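Local coordinates for protein allergen Bos d 2 (Bos taurus, PDB 4WFV) that probably carries pheromones, binding small odorant molecules as a secreted lipocalin, and is a major allergen of cow dander, at residues E103-G107 with E108-K112; G116-G120 with T121-P125. All blocks are in the same frame, centred on the assembly; numbering follows the deposited sequence.

Strand 110-118 ties the two contacts together: contact 1 lies where the chain enters it and contact 2 where the chain leaves it, one following the other in sequence. Their centres are about 27 Å apart and fall on opposite sides of the chain's centre, about 15 Å from it for contact 1 and about 13 Å for contact 2. Contact 1 closes the hairpin between strands 97-105 and 110-118, at one end of the lipocalin barrel. Contact 2 turns the chain out of the same antiparallel sheet and leads it to helix 125-137. The barrel encloses the family's ligand cavity, and the two turns stand at its opposite ends.

Contact 1 of 2, residues E103-G107 with E108-K112; sequences ENYDG and ERITK
Asp-106 forms an Asx turn, reaching across the hairpin end to the backbone of Glu-108 and Arg-109. Its CB carries CG between the backbone N and the carbonyl carbon (chi1 69°), which folds the carboxylate back over the turn, with Asp-106 CG 3.9 Å from Arg-109 O. At the tip, Asp-106 OD1 accepts Glu-108 N at 2.8 Å, nearly head-on, and Arg-109 N at 2.8 Å on the syn side, 22° out of the carboxylate plane; the donors come from its opposite faces. One water donates to Asp-106 OD2 and accepts from Arg-109 NE; Asp-106 OD2 also forms a salt bridge with Lys-28, while the guanidinium of Arg-109 pairs with Asp-27.

Behind the turn the strands run antiparallel, and Asn-104 and Thr-111 form a hydrogen-bonded pair: Asn-104 N donates to Thr-111 O at 2.9 Å and Thr-111 N to Asn-104 O at 2.8 Å. On the face of Tyr-105 and Ile-110, Tyr-105 CD1 packs 4.0 Å from Ile-110 CG1. Gly-107 N sits over the centre of the Tyr-105 ring, 3.4 Å above its plane. Two amides and a lysine converge on one carboxylate, which probably favours its ionised form and helps to fix the turn's shape.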
ATOM      1  N   GLU A 103      -5.582   5.567   5.406  1.00  7.18           N
ATOM      2  CA  GLU A 103      -6.009   6.936   5.678  1.00  7.63           C
ATOM      3  C   GLU A 103      -4.830   7.653   6.314  1.00  7.77           C
ATOM      4  O   GLU A 103      -4.337   7.265   7.378  1.00  9.24           O
ATOM      5  CB  GLU A 103      -7.249   6.986   6.587  1.00  9.05           C
ATOM      6  CG  GLU A 103      -8.465   6.323   5.963  1.00 11.73           C
ATOM      7  CD  GLU A 103      -9.760   6.621   6.692  1.00 17.24           C
ATOM      8  OE1 GLU A 103      -9.709   7.122   7.841  1.00 23.71           O
ATOM      9  OE2 GLU A 103     -10.833   6.347   6.111  1.00 15.54           O
ATOM     10  N   ASN A 104      -4.350   8.683   5.632  1.00  7.18           N
ATOM     11  CA  ASN A 104      -3.225   9.469   6.117  1.00  8.46           C
ATOM     12  C   ASN A 104      -3.709  10.844   6.549  1.00  7.42           C
ATOM     13  O   ASN A 104      -4.517  11.466   5.866  1.00  8.27           O
ATOM     14  CB  ASN A 104      -2.172   9.606   5.012  1.00  7.49           C
ATOM     15  CG  ASN A 104      -1.098  10.629   5.336  1.00  7.45           C
ATOM     16  OD1 ASN A 104      -1.245  11.816   5.032  1.00  9.04           O
ATOM     17  ND2 ASN A 104      -0.003  10.173   5.929  1.00  8.32           N
ATOM     18  N   TYR A 105      -3.228  11.301   7.696  1.00  8.03           N
ATOM     19  CA  TYR A 105      -3.515  12.652   8.154  1.00  7.45           C
ATOM     20  C   TYR A 105      -2.197  13.367   8.371  1.00  7.75           C
ATOM     21  O   TYR A 105      -1.330  12.885   9.108  1.00  9.10           O
ATOM     22  CB  TYR A 105      -4.317  12.609   9.457  1.00 10.31           C
ATOM     23  CG  TYR A 105      -4.484  13.947  10.151  1.00  9.81           C
ATOM     24  CD1 TYR A 105      -5.221  14.974   9.570  1.00 10.28           C
ATOM     25  CD2 TYR A 105      -3.924  14.166  11.406  1.00 11.35           C
ATOM     26  CE1 TYR A 105      -5.376  16.205  10.218  1.00 10.93           C
ATOM     27  CE2 TYR A 105      -4.079  15.368  12.050  1.00 11.88           C
ATOM     28  CZ  TYR A 105      -4.803  16.376  11.451  1.00  9.37           C
ATOM     29  OH  TYR A 105      -4.947  17.573  12.112  1.00 13.79           O
ATOM     30  N   ASP A 106      -2.043  14.519   7.723  1.00  8.43           N
ATOM     31  CA  ASP A 106      -0.779  15.245   7.758  1.00  8.92           C
ATOM     32  C   ASP A 106      -0.877  16.551   8.542  1.00  9.11           C
ATOM     33  O   ASP A 106       0.057  17.353   8.513  1.00 10.35           O
ATOM     34  CB  ASP A 106      -0.263  15.497   6.334  1.00  9.06           C
ATOM     35  CG  ASP A 106      -1.110  16.488   5.565  1.00  9.93           C
ATOM     36  OD1 ASP A 106      -2.082  17.014   6.123  1.00 10.01           O
ATOM     37  OD2 ASP A 106      -0.781  16.750   4.396  1.00 11.04           O
ATOM     38  N   GLY A 107      -1.987  16.747   9.252  1.00  9.02           N
ATOM     39  CA  GLY A 107      -2.210  17.965  10.023  1.00  9.59           C
ATOM     40  C   GLY A 107      -3.120  18.952   9.307  1.00 12.03           C
ATOM     41  O   GLY A 107      -3.719  19.828   9.940  1.00 13.36           O
ATOM     42  N   GLU A 108      -3.225  18.811   7.989  1.00 10.86           N
ATOM     43  CA  GLU A 108      -4.020  19.707   7.152  1.00 12.72           C
ATOM     44  C   GLU A 108      -5.106  18.958   6.383  1.00 13.10           C
ATOM     45  O   GLU A 108      -6.260  19.384   6.347  1.00 14.58           O
ATOM     46  CB  GLU A 108      -3.111  20.461   6.174  1.00 15.01           C
ATOM     47  CG  GLU A 108      -3.845  21.469   5.300  1.00 22.38           C
ATOM     48  CD  GLU A 108      -2.919  22.515   4.704  1.00 32.50           C
ATOM     49  OE1 GLU A 108      -1.811  22.709   5.246  1.00 35.36           O
ATOM     50  OE2 GLU A 108      -3.301  23.147   3.697  1.00 41.43           O
ATOM     51  N   ARG A 109      -4.733  17.848   5.753  1.00  9.81           N
ATOM     52  CA  ARG A 109      -5.678  17.070   4.969  1.00  9.62           C
ATOM     53  C   ARG A 109      -5.699  15.623   5.411  1.00  8.04           C
ATOM     54  O   ARG A 109      -4.689  15.083   5.881  1.00  8.65           O
ATOM     55  CB  ARG A 109      -5.308  17.121   3.488  1.00 12.39           C
ATOM     56  CG  ARG A 109      -5.580  18.466   2.825  1.00 10.65           C
ATOM     57  CD  ARG A 109      -5.191  18.427   1.351  1.00 14.78           C
ATOM     58  NE  ARG A 109      -3.755  18.237   1.188  1.00 12.97           N
ATOM     59  CZ  ARG A 109      -3.171  17.825   0.067  1.00 12.13           C
ATOM     60  NH1 ARG A 109      -3.901  17.565  -1.006  1.00 12.23           N
ATOM     61  NH2 ARG A 109      -1.851  17.681   0.032  1.00 12.58           N
ATOM     62  N   ILE A 110      -6.864  15.008   5.265  1.00  8.79           N
ATOM     63  CA  ILE A 110      -6.987  13.558   5.325  1.00  8.67           C
ATOM     64  C   ILE A 110      -6.947  13.044   3.898  1.00  9.83           C
ATOM     65  O   ILE A 110      -7.675  13.539   3.045  1.00 10.54           O
ATOM     66  CB  ILE A 110      -8.308  13.128   5.953  1.00  8.78           C
ATOM     67  CG1 ILE A 110      -8.356  13.627   7.399  1.00 12.35           C
ATOM     68  CG2 ILE A 110      -8.418  11.605   5.942  1.00 10.61           C
ATOM     69  CD1 ILE A 110      -9.726  13.555   8.031  1.00 14.52           C
ATOM     70  N   THR A 111      -6.083  12.066   3.642  1.00  7.98           N
ATOM     71  CA  THR A 111      -5.983  11.444   2.333  1.00  8.12           C
ATOM     72  C   THR A 111      -6.435  10.002   2.443  1.00  8.42           C
ATOM     73  O   THR A 111      -5.974   9.254   3.313  1.00  9.84           O
ATOM     74  CB  THR A 111      -4.546  11.493   1.818  1.00  8.13           C
ATOM     75  OG1 THR A 111      -4.160  12.860   1.653  1.00  9.02           O
ATOM     76  CG2 THR A 111      -4.421  10.770   0.462  1.00  9.01           C
ATOM     77  N   LYS A 112      -7.363   9.624   1.578  1.00  8.00           N
ATOM     78  CA  LYS A 112      -7.815   8.246   1.480  1.00  7.58           C
ATOM     79  C   LYS A 112      -7.152   7.623   0.269  1.00  8.41           C
ATOM     80  O   LYS A 112      -7.233   8.161  -0.828  1.00  8.20           O
ATOM     81  CB  LYS A 112      -9.331   8.223   1.325  1.00  9.60           C
ATOM     82  CG  LYS A 112     -10.069   8.801   2.534  1.00 10.93           C
ATOM     83  CD  LYS A 112     -11.450   9.328   2.155  1.00 14.63           C
ATOM     84  CE  LYS A 112     -12.306   8.284   1.465  1.00 21.83           C
ATOM     85  NZ  LYS A 112     -12.739   7.211   2.396  1.00 21.02           N
TER
HETATM   86  O   HOH W   1      -2.983  13.674   3.999  1.00  8.87           O
HETATM   87  O   HOH W   2      -1.621  18.807   2.909  1.00 17.69           O

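Contact 2 of 2, residues G116-G120 with T121-P125; sequences GLAKG and TSFTP
Phe-123 turns its ring back against the end of strand 110-118, where it meets Gly-116, Leu-117 and Ala-118. Phe-123 CG stands anti to the carbonyl carbon (chi1 -79°), beside the backbone N, and this directs the ring toward the strand that the chain has just left. The ring edge does most of the touching: Phe-123 CE1 lies 3.4 Å from Leu-117 O, which sits in the ring plane, and 3.8 Å from Ala-118 CB, also at the edge. Phe-123 CZ reaches the backbone of Gly-116, 3.6 Å from Gly-116 C, and Phe-123 CE2 comes 4.1 Å from Gly-116 CA, so the ring packs directly against glycine backbone. Beyond the two segments, the ring meets Tyr-20 with the planes at about 60° and packs on Ile-19 and Met-97.

Gly-120 and Thr-121 make the bend itself. The surface they share comes from adjacency in sequence, with Thr-121 CB 3.5 Å from Gly-120 C, and Gly-120 O is hydrogen-bonded to Arg-17 NH1. Thr-124 is the N-cap of helix 125-137: its side chain caps a backbone N at the helix start, and Thr-124 N donates to Glu-127 OE1.

The ring's edge hydrogens carry slight positive charge, so the in-plane carbonyl oxygen of Leu-117 is probably weakly favourable. With apolar packing on Ala-118 added, a buried aromatic side chain holds the segment leading from strand to helix against the barrel.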
ATOM      1  N   GLY A 116      -2.153  -1.373  -4.574  1.00  6.63           N
ATOM      2  CA  GLY A 116      -2.361  -2.687  -5.167  1.00  5.66           C
ATOM      3  C   GLY A 116      -1.023  -3.351  -5.401  1.00  6.06           C
ATOM      4  O   GLY A 116      -0.238  -2.892  -6.236  1.00  6.60           O
ATOM      5  N   LEU A 117      -0.765  -4.423  -4.661  1.00  7.39           N
ATOM      6  CA  LEU A 117       0.518  -5.108  -4.684  1.00  6.88           C
ATOM      7  C   LEU A 117       0.347  -6.453  -5.383  1.00  7.09           C
ATOM      8  O   LEU A 117      -0.734  -7.040  -5.339  1.00  6.52           O
ATOM      9  CB  LEU A 117       1.019  -5.346  -3.260  1.00  8.51           C
ATOM     10  CG  LEU A 117       0.949  -4.239  -2.215  1.00 10.05           C
ATOM     11  CD1 LEU A 117       1.612  -4.704  -0.913  1.00 12.36           C
ATOM     12  CD2 LEU A 117       1.640  -3.001  -2.706  1.00 11.86           C
ATOM     13  N   ALA A 118       1.409  -6.931  -6.018  1.00  8.19           N
ATOM     14  CA  ALA A 118       1.389  -8.234  -6.684  1.00  7.36           C
ATOM     15  C   ALA A 118       2.676  -9.003  -6.461  1.00 10.28           C
ATOM     16  O   ALA A 118       3.723  -8.421  -6.187  1.00  9.95           O
ATOM     17  CB  ALA A 118       1.166  -8.073  -8.169  1.00  8.46           C
ATOM     18  N   LYS A 119       2.589 -10.318  -6.625  1.00 11.50           N
ATOM     19  CA  LYS A 119       3.780 -11.166  -6.676  1.00 13.40           C
ATOM     20  C   LYS A 119       4.496 -11.048  -8.019  1.00 20.20           C
ATOM     21  O   LYS A 119       5.690 -11.339  -8.127  1.00 25.52           O
ATOM     22  CB  LYS A 119       3.398 -12.626  -6.444  1.00 18.16           C
ATOM     23  CG  LYS A 119       2.835 -12.885  -5.085  1.00 19.76           C
ATOM     24  CD  LYS A 119       3.820 -12.452  -4.026  1.00 21.04           C
ATOM     25  CE  LYS A 119       3.450 -13.062  -2.712  1.00 17.75           C
ATOM     26  NZ  LYS A 119       4.374 -12.671  -1.623  1.00 23.00           N
ATOM     27  N   GLY A 120       3.759 -10.644  -9.046  1.00 19.77           N
ATOM     28  CA  GLY A 120       4.335 -10.426 -10.358  1.00 16.81           C
ATOM     29  C   GLY A 120       4.591  -8.955 -10.616  1.00 10.81           C
ATOM     30  O   GLY A 120       5.003  -8.218  -9.730  1.00 14.26           O
ATOM     31  N   THR A 121       4.332  -8.528 -11.844  1.00 12.76           N
ATOM     32  CA  THR A 121       4.607  -7.152 -12.241  1.00 11.43           C
ATOM     33  C   THR A 121       3.379  -6.444 -12.802  1.00 10.15           C
ATOM     34  O   THR A 121       3.482  -5.345 -13.353  1.00 10.19           O
ATOM     35  CB  THR A 121       5.709  -7.087 -13.305  1.00 11.58           C
ATOM     36  OG1 THR A 121       5.313  -7.841 -14.457  1.00 11.86           O
ATOM     37  CG2 THR A 121       7.029  -7.629 -12.767  1.00 13.44           C
ATOM     38  N   SER A 122       2.221  -7.082 -12.685  1.00 10.89           N
ATOM     39  CA  SER A 122       1.000  -6.544 -13.262  1.00 10.13           C
ATOM     40  C   SER A 122      -0.204  -7.207 -12.606  1.00 10.67           C
ATOM     41  O   SER A 122      -0.072  -8.211 -11.918  1.00 11.60           O
ATOM     42  CB  SER A 122       0.969  -6.804 -14.767  1.00 10.93           C
ATOM     43  OG  SER A 122       0.913  -8.201 -15.016  1.00 17.15           O
ATOM     44  N   PHE A 123      -1.364  -6.594 -12.798  1.00  8.62           N
ATOM     45  CA  PHE A 123      -2.640  -7.214 -12.480  1.00  7.56           C
ATOM     46  C   PHE A 123      -3.285  -7.693 -13.783  1.00  8.65           C
ATOM     47  O   PHE A 123      -3.293  -6.968 -14.790  1.00 10.18           O
ATOM     48  CB  PHE A 123      -3.582  -6.183 -11.855  1.00  7.18           C
ATOM     49  CG  PHE A 123      -3.336  -5.898 -10.394  1.00  8.35           C
ATOM     50  CD1 PHE A 123      -2.418  -6.613  -9.651  1.00  8.94           C
ATOM     51  CD2 PHE A 123      -4.069  -4.908  -9.769  1.00  8.28           C
ATOM     52  CE1 PHE A 123      -2.222  -6.316  -8.292  1.00  9.17           C
ATOM     53  CE2 PHE A 123      -3.891  -4.615  -8.424  1.00  8.03           C
ATOM     54  CZ  PHE A 123      -2.960  -5.329  -7.685  1.00  7.79           C
ATOM     55  N   THR A 124      -3.858  -8.894 -13.750  1.00  7.79           N
ATOM     56  CA  THR A 124      -4.764  -9.310 -14.830  1.00  7.80           C
ATOM     57  C   THR A 124      -6.025  -8.442 -14.778  1.00  7.18           C
ATOM     58  O   THR A 124      -6.276  -7.778 -13.780  1.00  7.96           O
ATOM     59  CB  THR A 124      -5.232 -10.747 -14.642  1.00  8.05           C
ATOM     60  OG1 THR A 124      -5.953 -10.847 -13.407  1.00  8.80           O
ATOM     61  CG2 THR A 124      -4.046 -11.712 -14.643  1.00  9.65           C
ATOM     62  N   PRO A 125      -6.826  -8.445 -15.853  1.00  6.68           N
ATOM     63  CA  PRO A 125      -8.043  -7.625 -15.796  1.00  5.68           C
ATOM     64  C   PRO A 125      -8.953  -8.000 -14.631  1.00  7.61           C
ATOM     65  O   PRO A 125      -9.544  -7.102 -14.032  1.00  7.13           O
ATOM     66  CB  PRO A 125      -8.700  -7.899 -17.154  1.00  7.68           C
ATOM     67  CG  PRO A 125      -7.515  -8.156 -18.061  1.00  8.31           C
ATOM     68  CD  PRO A 125      -6.578  -8.970 -17.207  1.00  7.13           C
TER